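Local coordinates for hypothetical bacterial 6-phosphogluconolactonase (Bacteroides fragilis, PDB 3SCY), which is a putative 6-phosphogluconolactonase with a seven-bladed beta-propeller fold, and probably hydrolyses the lactone ring of 6-phosphogluconolactone, at residues G233-F238 with L273-R278; L170-G175 with A225-E230; I29-F34 with G87-L92; S12-L17 with I313-K318. All coordinates share one frame; numbering follows the deposited sequence.

Interaction 1 of 4, residues G233-F238 with L273-R278; sequences GTVIAF and LYASNR
Asn-277 ND2 donates to two acceptors, Tyr-301 OH and Ala-253 O, while Asn-277 OD1 is bound by Ser-261 OG, and this well-satisfied amide lies at the end of the contact beside Gly-233, the residue just before strand 234-241. Gly-233 is itself backbone-bonded to Ala-253, so the amide and the approach to the strand are tied to the same residue. Between 233-238 and 273-278 themselves there is no hydrogen bond; the join is apolar and centres on Val-235. Its two methyls divide the work. Val-235 CG1, anti to the backbone N (chi1 174°), lies 4.3 Å from Leu-273 CD2, whereas Val-235 CG2, beside the N, lies 3.9 Å from Ala-275 CB. The valine thus straddles two residues that lie on the same side of the facing strand, with the Val-235 and Ala-275 CA atoms 7.8 Å apart. This is face-to-face packing between adjacent propeller blades, strand 234-241 being third in its sheet and strand 272-277 second in the next. Strand 224-229 also takes part in the seam, Tyr-226 touching Leu-273 and Ile-228 touching Ala-275, while Phe-287 and Val-289 of strand 283-289 pack on Leu-273.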
# COMPACT_ATOMS: atom_id res chain seq x y z
N GLY A 233 7.92 14.46 4.52
CA GLY A 233 8.17 14.41 3.08
C GLY A 233 9.50 13.74 2.76
O GLY A 233 10.10 14.00 1.72
N THR A 234 9.97 12.94 3.69
CA THR A 234 11.24 12.26 3.57
C THR A 234 11.07 10.78 3.28
O THR A 234 10.05 10.17 3.63
CB THR A 234 12.06 12.39 4.87
OG1 THR A 234 11.28 11.92 5.98
CG2 THR A 234 12.53 13.83 5.14
N VAL A 235 12.11 10.21 2.68
CA VAL A 235 12.28 8.77 2.54
C VAL A 235 13.38 8.40 3.50
O VAL A 235 14.44 9.03 3.48
CB VAL A 235 12.58 8.28 1.09
CG1 VAL A 235 12.89 6.77 1.06
CG2 VAL A 235 11.43 8.59 0.15
N ILE A 236 13.13 7.39 4.34
CA ILE A 236 14.14 6.85 5.22
C ILE A 236 14.51 5.47 4.69
O ILE A 236 13.63 4.62 4.44
CB ILE A 236 13.71 6.80 6.70
CG1 ILE A 236 13.39 8.23 7.20
CG2 ILE A 236 14.82 6.17 7.54
CD1 ILE A 236 12.83 8.26 8.66
N ALA A 237 15.82 5.27 4.47
CA ALA A 237 16.38 3.99 4.05
C ALA A 237 16.90 3.27 5.26
O ALA A 237 17.55 3.88 6.12
CB ALA A 237 17.50 4.21 3.04
N PHE A 238 16.60 1.99 5.35
CA PHE A 238 17.05 1.14 6.43
C PHE A 238 17.68 -0.11 5.96
O PHE A 238 17.28 -0.68 4.94
CB PHE A 238 15.84 0.65 7.28
CG PHE A 238 14.94 1.69 7.91
CD1 PHE A 238 13.79 2.13 7.25
CD2 PHE A 238 15.15 2.09 9.22
CE1 PHE A 238 12.93 3.04 7.85
CE2 PHE A 238 14.26 2.98 9.84
CZ PHE A 238 13.17 3.46 9.15
N LEU A 273 14.01 3.90 -7.02
CA LEU A 273 12.98 4.06 -6.01
C LEU A 273 12.14 5.28 -6.40
O LEU A 273 12.68 6.33 -6.78
CB LEU A 273 13.58 4.23 -4.62
CG LEU A 273 12.53 4.30 -3.48
CD1 LEU A 273 12.93 3.48 -2.32
CD2 LEU A 273 12.23 5.75 -3.06
N TYR A 274 10.82 5.16 -6.23
CA TYR A 274 9.89 6.24 -6.55
C TYR A 274 9.05 6.56 -5.33
O TYR A 274 8.62 5.65 -4.61
CB TYR A 274 8.96 5.80 -7.71
CG TYR A 274 9.74 5.51 -8.97
CD1 TYR A 274 10.32 4.25 -9.19
CD2 TYR A 274 9.90 6.48 -9.95
CE1 TYR A 274 11.10 4.00 -10.33
CE2 TYR A 274 10.61 6.22 -11.12
CZ TYR A 274 11.23 4.99 -11.29
OH TYR A 274 11.97 4.77 -12.43
N ALA A 275 8.77 7.85 -5.11
CA ALA A 275 7.96 8.27 -3.99
C ALA A 275 7.06 9.40 -4.42
O ALA A 275 7.53 10.31 -5.10
CB ALA A 275 8.84 8.69 -2.81
N SER A 276 5.76 9.33 -4.10
CA SER A 276 4.85 10.36 -4.56
C SER A 276 4.58 11.44 -3.53
O SER A 276 4.72 11.20 -2.32
CB SER A 276 3.53 9.76 -5.04
OG SER A 276 2.74 9.22 -3.98
N ASN A 277 4.19 12.63 -4.02
CA ASN A 277 3.89 13.80 -3.23
C ASN A 277 2.58 14.38 -3.64
O ASN A 277 2.30 14.46 -4.83
CB ASN A 277 4.96 14.88 -3.47
CG ASN A 277 6.33 14.52 -2.97
OD1 ASN A 277 6.51 14.04 -1.84
ND2 ASN A 277 7.36 14.85 -3.77
N ARG A 278 1.79 14.82 -2.67
CA ARG A 278 0.51 15.48 -2.92
C ARG A 278 0.54 16.92 -2.43
O ARG A 278 1.52 17.35 -1.82
CB ARG A 278 -0.60 14.73 -2.17
CG ARG A 278 -0.75 13.27 -2.62
CD ARG A 278 -1.60 12.47 -1.64
NE ARG A 278 -0.90 12.22 -0.38
CZ ARG A 278 -1.47 11.70 0.70
NH1 ARG A 278 -2.76 11.39 0.69
NH2 ARG A 278 -0.76 11.48 1.80

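Interaction 2 of 4, residues L170-G175 with A225-E230; sequences LADDLG and AYLINE
This is a buried contact between two neighbouring blades of the beta-propeller, made by mixed polar and apolar side chains without a hydrogen bond across it. The second strand of one blade, 168-173, faces the second strand of the next, 224-229, and the contact continues just past the ends of both strands, where Leu-174 meets Glu-230. In the strands, the Asp-172 carboxylate and the Leu-227 side chain run past each other in opposite directions. Leu-227 brings a single methyl, CD1, to the acid, 3.4 Å from Asp-172 OD2 and 3.8 Å from its CG. Ile-179 and Leu-216 flank this pair, the isoleucine touching both residues and Leu-216 packing on Asp-172. Beyond the strand ends the aliphatic partner comes from the other segment. Glu-230 runs out extended, its CG anti to the backbone N (chi1 177°), and its carboxylate is held by three arginines: OE2 by Arg-151, OE1 by Arg-214 and by Arg-278 of the following blade. Such a cluster would fix the carboxylate firmly. An unidentified ligand, probably from the crystallisation liquor, lies about 5 Å from the Glu-230 side chain and may mark a pocket. Leu-174 lies across the acid at a slant, and its CD1 methyl touches both ends of the chain, 3.8 Å from Glu-230 CB and 3.7 Å from Glu-230 OE1.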
# COMPACT_ATOMS: atom_id res chain seq x y z
N LEU A 170 5.43 -5.33 10.75
CA LEU A 170 5.82 -3.95 11.06
C LEU A 170 4.66 -3.04 10.74
O LEU A 170 4.06 -3.15 9.66
CB LEU A 170 7.08 -3.55 10.30
CG LEU A 170 8.31 -4.43 10.55
CD1 LEU A 170 9.49 -3.93 9.77
CD2 LEU A 170 8.72 -4.45 12.04
N ALA A 171 4.27 -2.19 11.69
CA ALA A 171 3.11 -1.33 11.52
C ALA A 171 3.50 0.13 11.65
O ALA A 171 3.96 0.57 12.72
CB ALA A 171 2.06 -1.71 12.56
N ASP A 172 3.31 0.90 10.55
CA ASP A 172 3.70 2.32 10.54
C ASP A 172 2.68 3.16 11.25
O ASP A 172 1.49 3.10 10.92
CB ASP A 172 3.84 2.82 9.09
CG ASP A 172 4.95 2.21 8.29
OD1 ASP A 172 5.82 1.54 8.88
OD2 ASP A 172 4.97 2.42 7.04
N ASP A 173 3.16 4.00 12.17
CA ASP A 173 2.29 4.86 12.95
C ASP A 173 2.62 6.31 12.68
O ASP A 173 3.56 6.88 13.26
CB ASP A 173 2.40 4.50 14.42
CG ASP A 173 1.51 5.26 15.38
OD1 ASP A 173 0.88 6.27 14.96
OD2 ASP A 173 1.43 4.86 16.55
N LEU A 174 1.80 6.92 11.83
CA LEU A 174 1.96 8.31 11.42
C LEU A 174 1.86 9.25 12.62
O LEU A 174 2.56 10.27 12.67
CB LEU A 174 0.92 8.65 10.33
CG LEU A 174 0.85 10.13 9.82
CD1 LEU A 174 0.42 10.16 8.36
CD2 LEU A 174 -0.11 11.00 10.69
N GLY A 175 0.99 8.90 13.57
CA GLY A 175 0.76 9.75 14.72
C GLY A 175 1.85 9.79 15.77
O GLY A 175 1.95 10.79 16.49
N ALA A 225 14.97 -1.75 3.64
CA ALA A 225 13.59 -1.30 3.70
C ALA A 225 13.57 0.20 3.47
O ALA A 225 14.56 0.90 3.73
CB ALA A 225 12.96 -1.65 5.04
N TYR A 226 12.44 0.71 2.98
CA TYR A 226 12.30 2.13 2.67
C TYR A 226 10.96 2.61 3.15
O TYR A 226 9.94 1.96 2.89
CB TYR A 226 12.46 2.38 1.16
CG TYR A 226 13.80 1.91 0.66
CD1 TYR A 226 14.90 2.77 0.65
CD2 TYR A 226 13.97 0.63 0.15
CE1 TYR A 226 16.16 2.33 0.24
CE2 TYR A 226 15.22 0.17 -0.26
CZ TYR A 226 16.31 1.03 -0.23
OH TYR A 226 17.53 0.58 -0.67
N LEU A 227 10.98 3.71 3.87
CA LEU A 227 9.78 4.31 4.43
C LEU A 227 9.52 5.68 3.84
O LEU A 227 10.45 6.47 3.74
CB LEU A 227 9.98 4.44 5.96
CG LEU A 227 8.97 5.26 6.75
CD1 LEU A 227 7.62 4.54 6.84
CD2 LEU A 227 9.50 5.58 8.17
N ILE A 228 8.26 5.95 3.48
CA ILE A 228 7.86 7.28 3.02
C ILE A 228 7.12 7.93 4.18
O ILE A 228 6.18 7.34 4.73
CB ILE A 228 7.06 7.31 1.68
CG1 ILE A 228 6.86 8.78 1.23
CG2 ILE A 228 5.71 6.55 1.77
CD1 ILE A 228 6.39 8.99 -0.16
N ASN A 229 7.55 9.16 4.54
CA ASN A 229 6.98 9.93 5.63
C ASN A 229 6.07 10.99 5.07
O ASN A 229 6.54 11.85 4.31
CB ASN A 229 8.10 10.53 6.47
CG ASN A 229 8.86 9.47 7.21
OD1 ASN A 229 8.30 8.74 8.02
ND2 ASN A 229 10.14 9.35 6.94
N GLU A 230 4.78 10.93 5.43
CA GLU A 230 3.79 11.85 4.89
C GLU A 230 4.07 13.30 5.26
O GLU A 230 4.04 14.17 4.39
CB GLU A 230 2.38 11.48 5.35
CG GLU A 230 1.31 12.45 4.86
CD GLU A 230 -0.12 11.96 5.02
OE1 GLU A 230 -0.35 10.74 4.83
OE2 GLU A 230 -1.01 12.80 5.24

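Interaction 3 of 4, residues I29-F34 with G87-L92; sequences IYTFRF and GTLHLL
With chi1 at 60°, Thr-31 places OG1 between its backbone N and carbonyl carbon, and from there the hydroxyl reaches the carbonyl oxygen of Gly-87. Ile-29, two residues earlier, has CG2 anti to its backbone N, and this branch meets Leu-89. The Thr-31 OG1 to Gly-87 O hydrogen bond is short, at 2.7 Å. The donor approaches well off the line of the C=O bond (129° at the oxygen) and 16° from the carbonyl plane, and OG1 also receives a weak bond from Ser-45 N. Gly-87 adopts a positive phi as part of a G1 beta bulge opposite Asp-83. Beside the polar bond, Ile-29 and Leu-89 cross nearly perpendicularly, with Ile-29 CG2 only 3.5 Å from Leu-89 CD1, a tight carbon contact; the same leucine methyl lies 4.2 Å from Thr-31 CG2. The contact joins two adjacent propeller blades. Strand 28-35 sits between strands 13-20 and 41-48, the latter adding Ala-47 against Leu-89. Strand 88-96 is the outermost of its blade, and behind Leu-89 are Phe-80 and Phe-82 of strand 76-83.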
# COMPACT_ATOMS: atom_id res chain seq x y z
N ILE A 29 -15.14 -0.69 -6.47
CA ILE A 29 -13.93 -1.29 -7.07
C ILE A 29 -14.14 -1.45 -8.55
O ILE A 29 -15.17 -1.98 -8.97
CB ILE A 29 -13.57 -2.67 -6.43
CG1 ILE A 29 -13.32 -2.53 -4.92
CG2 ILE A 29 -12.35 -3.29 -7.11
CD1 ILE A 29 -13.24 -3.87 -4.18
N TYR A 30 -13.13 -1.07 -9.34
CA TYR A 30 -13.17 -1.21 -10.78
C TYR A 30 -12.04 -2.12 -11.21
O TYR A 30 -10.95 -2.09 -10.61
CB TYR A 30 -13.05 0.16 -11.45
CG TYR A 30 -14.23 1.06 -11.20
CD1 TYR A 30 -14.28 1.88 -10.07
CD2 TYR A 30 -15.34 1.06 -12.05
CE1 TYR A 30 -15.39 2.68 -9.81
CE2 TYR A 30 -16.46 1.85 -11.79
CZ TYR A 30 -16.46 2.68 -10.68
OH TYR A 30 -17.55 3.47 -10.39
N THR A 31 -12.31 -2.96 -12.21
CA THR A 31 -11.29 -3.87 -12.73
C THR A 31 -11.06 -3.60 -14.21
O THR A 31 -11.98 -3.22 -14.94
CB THR A 31 -11.62 -5.31 -12.48
OG1 THR A 31 -12.86 -5.62 -13.12
CG2 THR A 31 -11.70 -5.65 -10.98
N PHE A 32 -9.81 -3.79 -14.64
CA PHE A 32 -9.35 -3.51 -16.01
C PHE A 32 -8.34 -4.53 -16.47
O PHE A 32 -7.61 -5.09 -15.66
CB PHE A 32 -8.66 -2.11 -16.08
CG PHE A 32 -9.50 -0.92 -15.66
CD1 PHE A 32 -9.65 -0.60 -14.32
CD2 PHE A 32 -10.14 -0.14 -16.61
CE1 PHE A 32 -10.45 0.48 -13.93
CE2 PHE A 32 -10.98 0.91 -16.22
CZ PHE A 32 -11.11 1.22 -14.87
N ARG A 33 -8.23 -4.70 -17.79
CA ARG A 33 -7.11 -5.41 -18.34
C ARG A 33 -6.06 -4.34 -18.64
O ARG A 33 -6.43 -3.28 -19.14
CB ARG A 33 -7.48 -6.20 -19.60
CG ARG A 33 -6.48 -7.34 -19.86
CD ARG A 33 -6.74 -8.53 -18.94
NE ARG A 33 -7.98 -9.17 -19.35
CZ ARG A 33 -8.72 -10.01 -18.63
NH1 ARG A 33 -8.36 -10.32 -17.38
NH2 ARG A 33 -9.83 -10.51 -19.12
N PHE A 34 -4.79 -4.56 -18.30
CA PHE A 34 -3.75 -3.57 -18.61
C PHE A 34 -2.59 -4.28 -19.31
O PHE A 34 -2.03 -5.21 -18.75
CB PHE A 34 -3.27 -2.82 -17.34
CG PHE A 34 -2.21 -1.79 -17.68
CD1 PHE A 34 -2.57 -0.53 -18.18
CD2 PHE A 34 -0.86 -2.09 -17.57
CE1 PHE A 34 -1.59 0.40 -18.55
CE2 PHE A 34 0.12 -1.15 -17.92
CZ PHE A 34 -0.25 0.08 -18.42
N GLY A 87 -12.49 -10.55 -14.50
CA GLY A 87 -12.31 -9.35 -13.69
C GLY A 87 -13.47 -9.15 -12.74
O GLY A 87 -13.67 -8.04 -12.25
N THR A 88 -14.22 -10.21 -12.44
CA THR A 88 -15.41 -10.10 -11.62
C THR A 88 -15.10 -10.35 -10.17
O THR A 88 -14.26 -11.19 -9.85
CB THR A 88 -16.52 -11.07 -12.09
OG1 THR A 88 -15.97 -12.38 -12.14
CG2 THR A 88 -17.09 -10.67 -13.45
N LEU A 89 -15.79 -9.61 -9.30
CA LEU A 89 -15.69 -9.72 -7.84
C LEU A 89 -17.03 -10.17 -7.29
O LEU A 89 -18.05 -9.58 -7.64
CB LEU A 89 -15.30 -8.39 -7.23
CG LEU A 89 -13.87 -7.98 -7.49
CD1 LEU A 89 -13.71 -6.47 -7.41
CD2 LEU A 89 -12.93 -8.68 -6.54
N HIS A 90 -17.04 -11.21 -6.47
CA HIS A 90 -18.29 -11.68 -5.88
C HIS A 90 -18.14 -11.64 -4.40
O HIS A 90 -17.38 -12.44 -3.86
CB HIS A 90 -18.69 -13.09 -6.36
CG HIS A 90 -19.18 -13.13 -7.78
ND1 HIS A 90 -18.31 -13.17 -8.83
CD2 HIS A 90 -20.45 -13.14 -8.25
CE1 HIS A 90 -19.06 -13.20 -9.92
NE2 HIS A 90 -20.36 -13.20 -9.62
N LEU A 91 -18.81 -10.70 -3.75
CA LEU A 91 -18.73 -10.55 -2.31
C LEU A 91 -19.06 -11.86 -1.60
O LEU A 91 -20.04 -12.53 -1.93
CB LEU A 91 -19.66 -9.43 -1.83
CG LEU A 91 -19.64 -9.08 -0.33
CD1 LEU A 91 -18.31 -8.43 0.09
CD2 LEU A 91 -20.82 -8.21 0.04
N LEU A 92 -18.22 -12.20 -0.62
CA LEU A 92 -18.43 -13.38 0.21
C LEU A 92 -19.00 -12.94 1.53
O LEU A 92 -20.03 -13.47 1.97
CB LEU A 92 -17.12 -14.16 0.42
CG LEU A 92 -16.40 -14.66 -0.84
CD1 LEU A 92 -15.14 -15.42 -0.45
CD2 LEU A 92 -17.28 -15.56 -1.69

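Interaction 4 of 4, residues S12-L17 with I313-K318; sequences SELTML and ITPNGK
Leu-14 packs on Thr-314 and Pro-315 where the beta-propeller ring is closed. Strand 13-20 belongs to the blade completed by the C-terminal strand 354-360, the "Velcro" arrangement of propellers, and segment 313-318 covers the end of strand 310-313 and the turn leading to strand 319-324, in the blade that precedes it around the ring. Between the two segments the contact is purely apolar. The end of Leu-14 points at the CD corner of the Pro-315 ring, and both leucine methyls bear on it, Leu-14 CD1 lying 3.8 Å and CD2 4.0 Å from Pro-315 CD. Thr-314 meets the leucine at about a right angle, its CG2 lying 3.9 Å from Leu-14 CD1. Phe-359 of the closing strand touches both Leu-14 and Thr-314, and Glu-36 packs on Thr-314 and Pro-315, so the cluster is completed by the blade that holds Leu-14. A second set of bonds is polar and lies mostly within the turn. A type I beta turn runs from Thr-314 to Gly-317, closed by Gly-317 N to Thr-314 O at 2.8 Å. With chi1 at 59°, Thr-314 splits its functions: the methyl goes to the seam, and the hydroxyl turns to Asn-316 and is also bonded to Tyr-319 N. The Asn-316 amide also ties the turn to the neighbouring blade, ND2 donating to Glu-36 O. Asn-316 OD1 accepts twice: from Thr-314 OG1 at 2.7 Å, nearly in line with the C=O bond (161°), and, completing an Asx turn, from Lys-318 N at 2.9 Å, 53° above the carbonyl plane.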
# COMPACT_ATOMS: atom_id res chain seq x y z
N SER A 12 1.25 -10.58 -21.59
CA SER A 12 1.55 -9.20 -21.23
C SER A 12 0.33 -8.49 -20.63
O SER A 12 0.45 -7.36 -20.16
CB SER A 12 2.06 -8.45 -22.45
OG SER A 12 3.13 -9.16 -23.06
N GLU A 13 -0.83 -9.16 -20.63
CA GLU A 13 -2.07 -8.61 -20.11
C GLU A 13 -2.22 -8.91 -18.65
O GLU A 13 -2.39 -10.05 -18.27
CB GLU A 13 -3.29 -9.15 -20.87
CG GLU A 13 -3.40 -8.58 -22.28
CD GLU A 13 -4.62 -9.00 -23.08
OE1 GLU A 13 -5.26 -10.02 -22.73
OE2 GLU A 13 -4.94 -8.30 -24.07
N LEU A 14 -2.19 -7.86 -17.85
CA LEU A 14 -2.40 -7.95 -16.42
C LEU A 14 -3.85 -7.64 -16.07
O LEU A 14 -4.52 -6.92 -16.82
CB LEU A 14 -1.50 -6.90 -15.72
CG LEU A 14 0.03 -6.96 -15.93
CD1 LEU A 14 0.66 -5.62 -15.56
CD2 LEU A 14 0.65 -8.04 -15.04
N THR A 15 -4.33 -8.12 -14.92
CA THR A 15 -5.64 -7.71 -14.43
C THR A 15 -5.37 -6.71 -13.33
O THR A 15 -4.63 -7.01 -12.39
CB THR A 15 -6.52 -8.87 -13.98
OG1 THR A 15 -6.68 -9.69 -15.13
CG2 THR A 15 -7.92 -8.39 -13.56
N MSE A 16 -5.95 -5.53 -13.44
CA MSE A 16 -5.74 -4.46 -12.48
C MSE A 16 -7.02 -4.22 -11.66
O MSE A 16 -8.11 -4.10 -12.23
CB MSE A 16 -5.31 -3.18 -13.20
CG MSE A 16 -5.08 -2.01 -12.24
SE MSE A 16 -4.27 -0.51 -13.14
CE MSE A 16 -5.64 0.05 -14.02
N LEU A 17 -6.85 -4.08 -10.37
CA LEU A 17 -7.88 -3.74 -9.40
C LEU A 17 -7.70 -2.28 -9.04
O LEU A 17 -6.57 -1.85 -8.77
CB LEU A 17 -7.75 -4.60 -8.15
CG LEU A 17 -7.92 -6.12 -8.34
CD1 LEU A 17 -7.25 -6.89 -7.17
CD2 LEU A 17 -9.41 -6.50 -8.27
N ILE A 313 4.12 -0.07 -10.20
CA ILE A 313 5.01 -0.35 -11.33
C ILE A 313 4.63 -1.75 -11.86
O ILE A 313 4.43 -2.68 -11.07
CB ILE A 313 6.50 -0.25 -10.92
CG1 ILE A 313 6.80 1.16 -10.37
CG2 ILE A 313 7.42 -0.59 -12.10
CD1 ILE A 313 8.18 1.34 -9.79
N THR A 314 4.58 -1.90 -13.18
CA THR A 314 4.28 -3.22 -13.75
C THR A 314 5.41 -4.20 -13.43
O THR A 314 6.57 -3.79 -13.31
CB THR A 314 4.04 -3.10 -15.25
OG1 THR A 314 5.21 -2.54 -15.89
CG2 THR A 314 2.77 -2.29 -15.59
N PRO A 315 5.10 -5.53 -13.35
CA PRO A 315 6.15 -6.51 -13.02
C PRO A 315 7.36 -6.50 -13.97
O PRO A 315 8.47 -6.78 -13.53
CB PRO A 315 5.42 -7.86 -13.10
CG PRO A 315 4.00 -7.51 -12.75
CD PRO A 315 3.77 -6.16 -13.41
N ASN A 316 7.17 -6.13 -15.25
CA ASN A 316 8.27 -6.07 -16.22
C ASN A 316 9.07 -4.76 -16.09
O ASN A 316 10.03 -4.56 -16.82
CB ASN A 316 7.77 -6.28 -17.65
CG ASN A 316 6.96 -5.15 -18.24
OD1 ASN A 316 6.63 -4.17 -17.58
ND2 ASN A 316 6.54 -5.33 -19.48
N GLY A 317 8.62 -3.86 -15.20
CA GLY A 317 9.27 -2.57 -14.96
C GLY A 317 9.06 -1.52 -16.02
O GLY A 317 9.63 -0.42 -15.94
N LYS A 318 8.26 -1.82 -17.06
CA LYS A 318 8.13 -0.90 -18.18
C LYS A 318 7.22 0.31 -17.91
O LYS A 318 7.45 1.37 -18.49
CB LYS A 318 7.65 -1.64 -19.45
CG LYS A 318 7.48 -0.74 -20.67
CD LYS A 318 7.20 -1.51 -21.93
CE LYS A 318 7.17 -0.56 -23.10
NZ LYS A 318 6.97 -1.28 -24.38

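All four contacts join neighbouring propeller blades, in two groups. Interactions 1 and 2 share the blade 213-252, touching its two sides: strands 224-229 and 234-241 are paired in it by backbone hydrogen bonds, and the centres of the two contacts are about 10 Å apart. Interactions 3 and 4 likewise share the ring-closing blade through paired strands 13-20 and 28-35. Chemistry varies with place. Interaction 1 is buried and purely apolar; interaction 2, equally buried and nearest the chain's centre, sets carboxylates against leucines. Interaction 3, farthest out, alone has a hydrogen bond across it, and interaction 4 includes an exposed proline. Tyr-274 packs on Ile-313, linking interactions 1 and 4.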